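Local coordinates for hypothetical protein APE0754 (Aeropyrum pernix, PDB 1TUA) that is of unknown function but probably binds RNA, being built from two K homology (KH) units as in Dim2p-like proteins, at residues K3-V8 with I47-A52; A27-R32 with K78-L83; V67-L72 with Q87-V92. One frame throughout, in Å; residues are numbered along the deposited sequence.

Contact 1: residues K3-V8 with I47-A52; sequences KPRIYV and IVEPEA
Edge strand 6-9 of the first KH sheet pairs antiparallel with the central strand 45-50, Ile6 facing Val48 and Tyr7 facing Ile47. Ile6 and Val48 form the hydrogen-bonded pair: Ile6 N gives a nearly straight bond to Val48 O (3.0 Å), and Val48 N returns one to Ile6 O (2.9 Å). Tyr7 and Ile47, the non-hydrogen-bonded pair, run side by side; Ile47 CG2 sits over one face of the ring in a CH-pi contact, and Ile47 CD1 comes 3.3 Å from Tyr7 CE1. Just before strand 6-9, Arg5 runs alongside Glu49 of strand 45-50, and Arg5 NE bonds the anti lone pair of Glu49 OE2 at 2.7 Å, a salt bridge whose N-H...O angle is 137°, with the oxygen 27° out of the guanidinium plane. Water 1 ties Arg5 NH2 (3.0 Å) to the same OE2, while Lys3 CG rests 3.4 Å above the guanidinium plane. A leucine at Arg5 would probably cost Glu49 OE2 its direct charged partner, Lys3 NZ being near but not in contact. On the opposite side of the sheet, Ile6 and Val48 meet Ala64 and Leu60 of helix 57-72, and strand 35-40 flanks strand 45-50.

Contact 2: residues A27-R32 with K78-L83; sequences AEIMRR and KAFRLL
Apolar contact begins with Ile29 and Phe80, where Ile29 CG1 meets the edge of the ring near its plane, 3.6 Å from Phe80 CE1. The phenyl ring reaches helix 24-33 with its far end, for CG is anti to the carbonyl carbon (chi1 -69°), and its tip CZ comes within 4.1 Å of Glu28 CG. Thus Glu28 offers its methylene to the ring. Mixed contact follows at Arg32. Its chain bends at chi3 (61°), and the guanidinium lies with one face against Leu83 CD1, which stands 3.5 Å above the plane and offset toward the rim; Arg32 NE to Leu83 CD1 is 3.6 Å. Arg32 NH1 also passes Phe80 CB at 4.1 Å. Polar linkage between the segments is by water alone: water 3 accepts from Arg32 NH2 (2.8 Å) and donates to Phe80 O (2.9 Å), joining the side chain to the backbone of the 3-10 turn 80-83. The Glu28 carboxylate goes instead to Arg31, further along the same helix, in a salt bridge whose hydrogen bond is weak. Helix 57-72 lies beside both segments, with Val66 touching Ile29 and Leu83. Helix 24-33 is the second helix in the strand-helix-helix-strand-strand-helix order of a type I KH unit, and here it rests on the helical link that leads into the second.

Contact 3: residues V67-L72 with Q87-V92; sequences VKAISL and QILVVV
Leu89 and Leu72 slant across each other between helix 57-72 and strand 87-93, whose local axes are 10.0 Å apart and inclined at 38°. Leu89 reaches the helix with a single methyl: chi1 at 172° sets CG trans to the backbone N, and CD2 is directed between Lys68, Ala69 and Leu72. It touches Ala69 CB at 4.2 Å and Leu72 CD1 at 4.1 Å. Two residues along the strand, Val91 approaches the same leucine branch obliquely, and its CG2 is only 3.4 Å from Leu72 CD1, tighter than usual for two methyl groups. Lys68 crosses Leu89 on the exposed side with its chain fully extended, laying CD 3.8 Å from Leu89 CD2 and carrying NZ on to water 4. That water accepts from Lys68 NZ (2.7 Å) and donates to Leu89 O (3.1 Å), so the aliphatic stem packs while the ammonium is bridged to the strand backbone. Leu82 of the intervening turn touches Ala69 and Leu89. Val90 and Val92 face helix 144-158 instead, so strand 87-93 has helices on both faces: the layering of a four-layer alpha-beta sandwich, with helix 57-72, which follows the first three-stranded sheet, laid against the second.

How the contacts relate
Contact 1 is peripheral, its centre about 20 Å from the chain's centre; contact 2 is also a surface contact, whereas contact 3 lies about 3 Å from that centre and is partly buried. Their chemistry follows: main-chain bonds between strands with a salt bridge beside them in contact 1, mixed apolar and guanidinium packing between helical segments in contact 2, and mainly methyl groups between helix and strand in contact 3. Helix 57-72 unites all three. It supplies one side of contact 3, its Val67 also meets Val8 of contact 1, and its Val66 lies against contact 2. Arg81 with Gln87 further joins contacts 2 and 3 through a probable hydrogen bond.

Contact 1: residues K3-V8 with I47-A52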
# COMPACT_ATOMS: atom_id res chain seq x y z
N LYS A 3 -8.52 -25.98 1.55
CA LYS A 3 -8.88 -24.90 0.64
C LYS A 3 -7.80 -23.83 0.77
O LYS A 3 -7.00 -23.86 1.71
CB LYS A 3 -10.24 -24.32 0.99
CG LYS A 3 -10.30 -23.63 2.35
CD LYS A 3 -11.71 -23.14 2.68
CE LYS A 3 -12.67 -24.30 2.86
NZ LYS A 3 -14.00 -23.83 3.36
N PRO A 4 -7.75 -22.89 -0.19
CA PRO A 4 -6.73 -21.85 -0.08
C PRO A 4 -7.09 -21.00 1.14
O PRO A 4 -8.26 -20.69 1.36
CB PRO A 4 -6.87 -21.06 -1.38
CG PRO A 4 -7.43 -22.09 -2.34
CD PRO A 4 -8.44 -22.83 -1.49
N ARG A 5 -6.09 -20.67 1.94
CA ARG A 5 -6.30 -19.85 3.12
C ARG A 5 -5.11 -18.93 3.23
O ARG A 5 -3.96 -19.39 3.19
CB ARG A 5 -6.40 -20.70 4.39
CG ARG A 5 -7.60 -21.60 4.46
CD ARG A 5 -7.72 -22.24 5.85
NE ARG A 5 -8.96 -23.01 5.98
CZ ARG A 5 -9.11 -24.27 5.56
NH1 ARG A 5 -8.11 -24.91 4.98
NH2 ARG A 5 -10.29 -24.87 5.71
N ILE A 6 -5.36 -17.64 3.36
CA ILE A 6 -4.28 -16.68 3.50
C ILE A 6 -4.38 -16.04 4.89
O ILE A 6 -5.37 -15.37 5.21
CB ILE A 6 -4.34 -15.58 2.41
CG1 ILE A 6 -4.20 -16.23 1.03
CG2 ILE A 6 -3.22 -14.56 2.64
CD1 ILE A 6 -4.14 -15.24 -0.13
N TYR A 7 -3.37 -16.29 5.71
CA TYR A 7 -3.31 -15.74 7.05
C TYR A 7 -2.63 -14.38 6.98
O TYR A 7 -1.55 -14.25 6.41
CB TYR A 7 -2.52 -16.67 7.97
CG TYR A 7 -3.24 -17.95 8.29
CD1 TYR A 7 -3.80 -18.15 9.56
CD2 TYR A 7 -3.39 -18.95 7.34
CE1 TYR A 7 -4.48 -19.33 9.86
CE2 TYR A 7 -4.08 -20.14 7.63
CZ TYR A 7 -4.62 -20.31 8.90
OH TYR A 7 -5.31 -21.47 9.20
N VAL A 8 -3.26 -13.38 7.57
CA VAL A 8 -2.70 -12.04 7.57
C VAL A 8 -2.56 -11.54 9.00
O VAL A 8 -3.56 -11.37 9.71
CB VAL A 8 -3.59 -11.06 6.78
CG1 VAL A 8 -2.96 -9.67 6.76
CG2 VAL A 8 -3.81 -11.58 5.37
N ILE A 47 -7.90 -14.52 8.79
CA ILE A 47 -7.80 -15.60 7.82
C ILE A 47 -8.77 -15.31 6.68
O ILE A 47 -9.96 -15.10 6.91
CB ILE A 47 -8.15 -16.97 8.44
CG1 ILE A 47 -7.31 -17.19 9.70
CG2 ILE A 47 -7.91 -18.08 7.42
CD1 ILE A 47 -7.65 -18.46 10.45
N VAL A 48 -8.25 -15.31 5.46
CA VAL A 48 -9.07 -15.05 4.27
C VAL A 48 -9.24 -16.35 3.49
O VAL A 48 -8.26 -17.02 3.18
CB VAL A 48 -8.39 -14.00 3.36
CG1 VAL A 48 -9.32 -13.66 2.20
CG2 VAL A 48 -8.05 -12.74 4.16
N GLU A 49 -10.49 -16.71 3.21
CA GLU A 49 -10.80 -17.93 2.47
C GLU A 49 -11.82 -17.64 1.38
O GLU A 49 -12.58 -16.69 1.48
CB GLU A 49 -11.43 -18.99 3.38
CG GLU A 49 -10.71 -19.32 4.65
CD GLU A 49 -11.53 -20.27 5.49
OE1 GLU A 49 -12.74 -19.99 5.67
OE2 GLU A 49 -10.99 -21.29 5.96
N PRO A 50 -11.85 -18.47 0.34
CA PRO A 50 -12.83 -18.25 -0.73
C PRO A 50 -14.17 -18.81 -0.23
O PRO A 50 -14.18 -19.74 0.58
CB PRO A 50 -12.26 -19.06 -1.89
CG PRO A 50 -11.61 -20.22 -1.19
CD PRO A 50 -10.92 -19.56 -0.01
N GLU A 51 -15.28 -18.24 -0.68
CA GLU A 51 -16.59 -18.74 -0.23
C GLU A 51 -16.95 -20.02 -0.99
O GLU A 51 -17.78 -20.81 -0.52
CB GLU A 51 -17.68 -17.68 -0.45
CG GLU A 51 -17.94 -17.32 -1.90
CD GLU A 51 -18.96 -16.20 -2.06
OE1 GLU A 51 -19.19 -15.44 -1.09
OE2 GLU A 51 -19.52 -16.06 -3.17
N ALA A 52 -16.33 -20.23 -2.15
CA ALA A 52 -16.55 -21.40 -3.00
C ALA A 52 -15.24 -21.74 -3.71
O ALA A 52 -14.40 -20.86 -3.90
CB ALA A 52 -17.65 -21.11 -4.02
O HOH W 1 -12.82 -23.36 6.43
O HOH W 2 -14.93 -20.78 2.93

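Contact 2: residues A27-R32 with K78-L83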
# COMPACT_ATOMS: atom_id res chain seq x y z
N ALA A 27 -16.95 -7.00 6.21
CA ALA A 27 -18.15 -7.41 5.48
C ALA A 27 -18.09 -6.91 4.04
O ALA A 27 -18.43 -7.64 3.11
CB ALA A 27 -19.40 -6.87 6.15
N GLU A 28 -17.65 -5.67 3.86
CA GLU A 28 -17.55 -5.08 2.53
C GLU A 28 -16.45 -5.78 1.72
O GLU A 28 -16.61 -6.01 0.52
CB GLU A 28 -17.26 -3.58 2.63
CG GLU A 28 -17.32 -2.82 1.31
CD GLU A 28 -18.63 -3.02 0.56
OE1 GLU A 28 -19.66 -3.34 1.21
OE2 GLU A 28 -18.64 -2.85 -0.67
N ILE A 29 -15.33 -6.11 2.37
CA ILE A 29 -14.26 -6.80 1.64
C ILE A 29 -14.78 -8.15 1.17
O ILE A 29 -14.57 -8.54 0.02
CB ILE A 29 -13.02 -7.03 2.53
CG1 ILE A 29 -12.45 -5.69 3.00
CG2 ILE A 29 -11.95 -7.78 1.74
CD1 ILE A 29 -11.33 -5.83 4.01
N MET A 30 -15.48 -8.86 2.06
CA MET A 30 -16.05 -10.16 1.73
C MET A 30 -17.04 -10.04 0.57
O MET A 30 -17.01 -10.82 -0.37
CB MET A 30 -16.77 -10.75 2.96
CG MET A 30 -15.84 -11.28 4.07
SD MET A 30 -16.75 -11.93 5.54
CE MET A 30 -16.51 -10.66 6.61
N ARG A 31 -17.92 -9.04 0.67
CA ARG A 31 -18.94 -8.81 -0.34
C ARG A 31 -18.41 -8.58 -1.75
O ARG A 31 -18.92 -9.13 -2.72
CB ARG A 31 -19.78 -7.60 0.09
CG ARG A 31 -20.94 -7.26 -0.82
CD ARG A 31 -21.84 -6.24 -0.14
NE ARG A 31 -22.25 -6.71 1.19
CZ ARG A 31 -21.85 -6.17 2.34
NH1 ARG A 31 -21.03 -5.13 2.34
NH2 ARG A 31 -22.28 -6.67 3.49
N ARG A 32 -17.36 -7.77 -1.85
CA ARG A 32 -16.78 -7.44 -3.15
C ARG A 32 -15.87 -8.50 -3.78
O ARG A 32 -15.67 -8.50 -4.99
CB ARG A 32 -16.03 -6.11 -3.05
CG ARG A 32 -16.97 -4.95 -2.76
CD ARG A 32 -16.26 -3.62 -2.62
NE ARG A 32 -15.54 -3.24 -3.83
CZ ARG A 32 -14.96 -2.06 -4.01
NH1 ARG A 32 -15.03 -1.14 -3.05
NH2 ARG A 32 -14.30 -1.80 -5.13
N LYS A 78 -9.13 3.97 1.33
CA LYS A 78 -7.98 4.02 0.43
C LYS A 78 -7.50 2.61 0.11
O LYS A 78 -7.14 2.31 -1.03
CB LYS A 78 -6.85 4.84 1.05
CG LYS A 78 -7.11 6.33 1.04
CD LYS A 78 -6.01 7.08 1.78
CE LYS A 78 -6.13 8.59 1.61
NZ LYS A 78 -5.90 9.00 0.20
N ALA A 79 -7.51 1.74 1.11
CA ALA A 79 -7.06 0.35 0.93
C ALA A 79 -7.88 -0.40 -0.13
O ALA A 79 -7.35 -1.26 -0.83
CB ALA A 79 -7.13 -0.40 2.26
N PHE A 80 -9.17 -0.08 -0.25
CA PHE A 80 -10.04 -0.74 -1.23
C PHE A 80 -9.54 -0.59 -2.66
O PHE A 80 -9.94 -1.34 -3.55
CB PHE A 80 -11.48 -0.22 -1.14
CG PHE A 80 -12.19 -0.61 0.13
CD1 PHE A 80 -11.95 -1.83 0.74
CD2 PHE A 80 -13.16 0.23 0.68
CE1 PHE A 80 -12.65 -2.22 1.89
CE2 PHE A 80 -13.87 -0.14 1.83
CZ PHE A 80 -13.61 -1.38 2.43
N ARG A 81 -8.66 0.38 -2.88
CA ARG A 81 -8.10 0.60 -4.20
C ARG A 81 -7.37 -0.65 -4.68
O ARG A 81 -7.26 -0.90 -5.88
CB ARG A 81 -7.12 1.79 -4.17
CG ARG A 81 -6.36 2.01 -5.47
CD ARG A 81 -5.56 3.31 -5.42
NE ARG A 81 -4.71 3.47 -6.59
CZ ARG A 81 -4.07 4.60 -6.90
NH1 ARG A 81 -4.20 5.66 -6.12
NH2 ARG A 81 -3.31 4.65 -7.99
N LEU A 82 -6.89 -1.44 -3.73
CA LEU A 82 -6.17 -2.67 -4.05
C LEU A 82 -7.05 -3.74 -4.68
O LEU A 82 -6.55 -4.75 -5.17
CB LEU A 82 -5.48 -3.21 -2.79
CG LEU A 82 -4.25 -2.39 -2.38
CD1 LEU A 82 -3.85 -2.69 -0.95
CD2 LEU A 82 -3.11 -2.68 -3.33
N LEU A 83 -8.37 -3.51 -4.68
CA LEU A 83 -9.30 -4.45 -5.29
C LEU A 83 -9.36 -4.18 -6.78
O LEU A 83 -9.87 -4.99 -7.55
CB LEU A 83 -10.71 -4.29 -4.69
CG LEU A 83 -10.91 -4.74 -3.24
CD1 LEU A 83 -12.38 -4.63 -2.89
CD2 LEU A 83 -10.43 -6.19 -3.07
O HOH W 3 -12.08 -0.05 -5.09

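Contact 3: residues V67-L72 with Q87-V92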
# COMPACT_ATOMS: atom_id res chain seq x y z
N VAL A 67 -6.59 -6.13 3.55
CA VAL A 67 -6.40 -6.29 5.00
C VAL A 67 -5.00 -5.84 5.41
O VAL A 67 -4.83 -5.14 6.40
CB VAL A 67 -6.61 -7.76 5.43
CG1 VAL A 67 -6.16 -7.94 6.88
CG2 VAL A 67 -8.08 -8.14 5.27
N LYS A 68 -3.99 -6.26 4.65
CA LYS A 68 -2.62 -5.88 4.96
C LYS A 68 -2.46 -4.37 4.88
O LYS A 68 -1.80 -3.77 5.73
CB LYS A 68 -1.65 -6.57 3.99
CG LYS A 68 -0.19 -6.19 4.23
CD LYS A 68 0.73 -6.88 3.22
CE LYS A 68 2.19 -6.47 3.43
NZ LYS A 68 3.10 -7.04 2.38
N ALA A 69 -3.05 -3.75 3.86
CA ALA A 69 -2.96 -2.30 3.68
C ALA A 69 -3.59 -1.54 4.86
O ALA A 69 -3.06 -0.51 5.29
CB ALA A 69 -3.63 -1.90 2.36
N ILE A 70 -4.71 -2.03 5.38
CA ILE A 70 -5.36 -1.37 6.52
C ILE A 70 -4.49 -1.54 7.76
O ILE A 70 -4.33 -0.61 8.56
CB ILE A 70 -6.77 -1.96 6.77
CG1 ILE A 70 -7.67 -1.63 5.58
CG2 ILE A 70 -7.35 -1.42 8.09
CD1 ILE A 70 -9.01 -2.35 5.60
N SER A 71 -3.92 -2.73 7.92
CA SER A 71 -3.03 -3.02 9.04
C SER A 71 -1.83 -2.06 9.02
O SER A 71 -1.39 -1.58 10.07
CB SER A 71 -2.53 -4.47 8.95
OG SER A 71 -1.63 -4.77 10.00
N LEU A 72 -1.32 -1.77 7.83
CA LEU A 72 -0.19 -0.87 7.66
C LEU A 72 -0.50 0.60 7.97
O LEU A 72 0.41 1.41 8.15
CB LEU A 72 0.38 -0.99 6.25
CG LEU A 72 1.16 -2.28 6.00
CD1 LEU A 72 1.42 -2.45 4.51
CD2 LEU A 72 2.47 -2.24 6.77
N GLN A 87 -3.66 -2.65 -9.59
CA GLN A 87 -3.18 -1.93 -8.41
C GLN A 87 -2.47 -2.91 -7.47
O GLN A 87 -2.97 -4.01 -7.23
CB GLN A 87 -4.34 -1.26 -7.66
CG GLN A 87 -5.16 -0.29 -8.51
CD GLN A 87 -4.30 0.77 -9.14
OE1 GLN A 87 -3.72 1.62 -8.45
NE2 GLN A 87 -4.19 0.74 -10.46
N ILE A 88 -1.31 -2.52 -6.96
CA ILE A 88 -0.56 -3.37 -6.04
C ILE A 88 -0.13 -2.59 -4.79
O ILE A 88 -0.21 -1.36 -4.74
CB ILE A 88 0.72 -3.95 -6.70
CG1 ILE A 88 1.70 -2.82 -7.04
CG2 ILE A 88 0.35 -4.73 -7.96
CD1 ILE A 88 3.07 -3.30 -7.44
N LEU A 89 0.33 -3.32 -3.80
CA LEU A 89 0.79 -2.73 -2.55
C LEU A 89 2.29 -2.94 -2.42
O LEU A 89 2.77 -4.07 -2.49
CB LEU A 89 0.07 -3.39 -1.37
CG LEU A 89 0.55 -3.03 0.04
CD1 LEU A 89 0.27 -1.56 0.32
CD2 LEU A 89 -0.18 -3.92 1.04
N VAL A 90 3.02 -1.85 -2.24
CA VAL A 90 4.47 -1.91 -2.07
C VAL A 90 4.77 -1.26 -0.74
O VAL A 90 4.16 -0.25 -0.39
CB VAL A 90 5.20 -1.15 -3.18
CG1 VAL A 90 6.68 -1.05 -2.85
CG2 VAL A 90 4.99 -1.87 -4.50
N VAL A 91 5.71 -1.84 0.00
CA VAL A 91 6.05 -1.29 1.31
C VAL A 91 7.54 -1.01 1.46
O VAL A 91 8.37 -1.81 1.04
CB VAL A 91 5.63 -2.26 2.44
CG1 VAL A 91 6.03 -1.68 3.80
CG2 VAL A 91 4.13 -2.51 2.39
N VAL A 92 7.85 0.13 2.06
CA VAL A 92 9.23 0.51 2.34
C VAL A 92 9.39 0.44 3.85
O VAL A 92 8.75 1.18 4.59
CB VAL A 92 9.53 1.94 1.86
CG1 VAL A 92 10.91 2.36 2.32
CG2 VAL A 92 9.44 2.01 0.35
O HOH W 4 2.88 -6.01 -0.12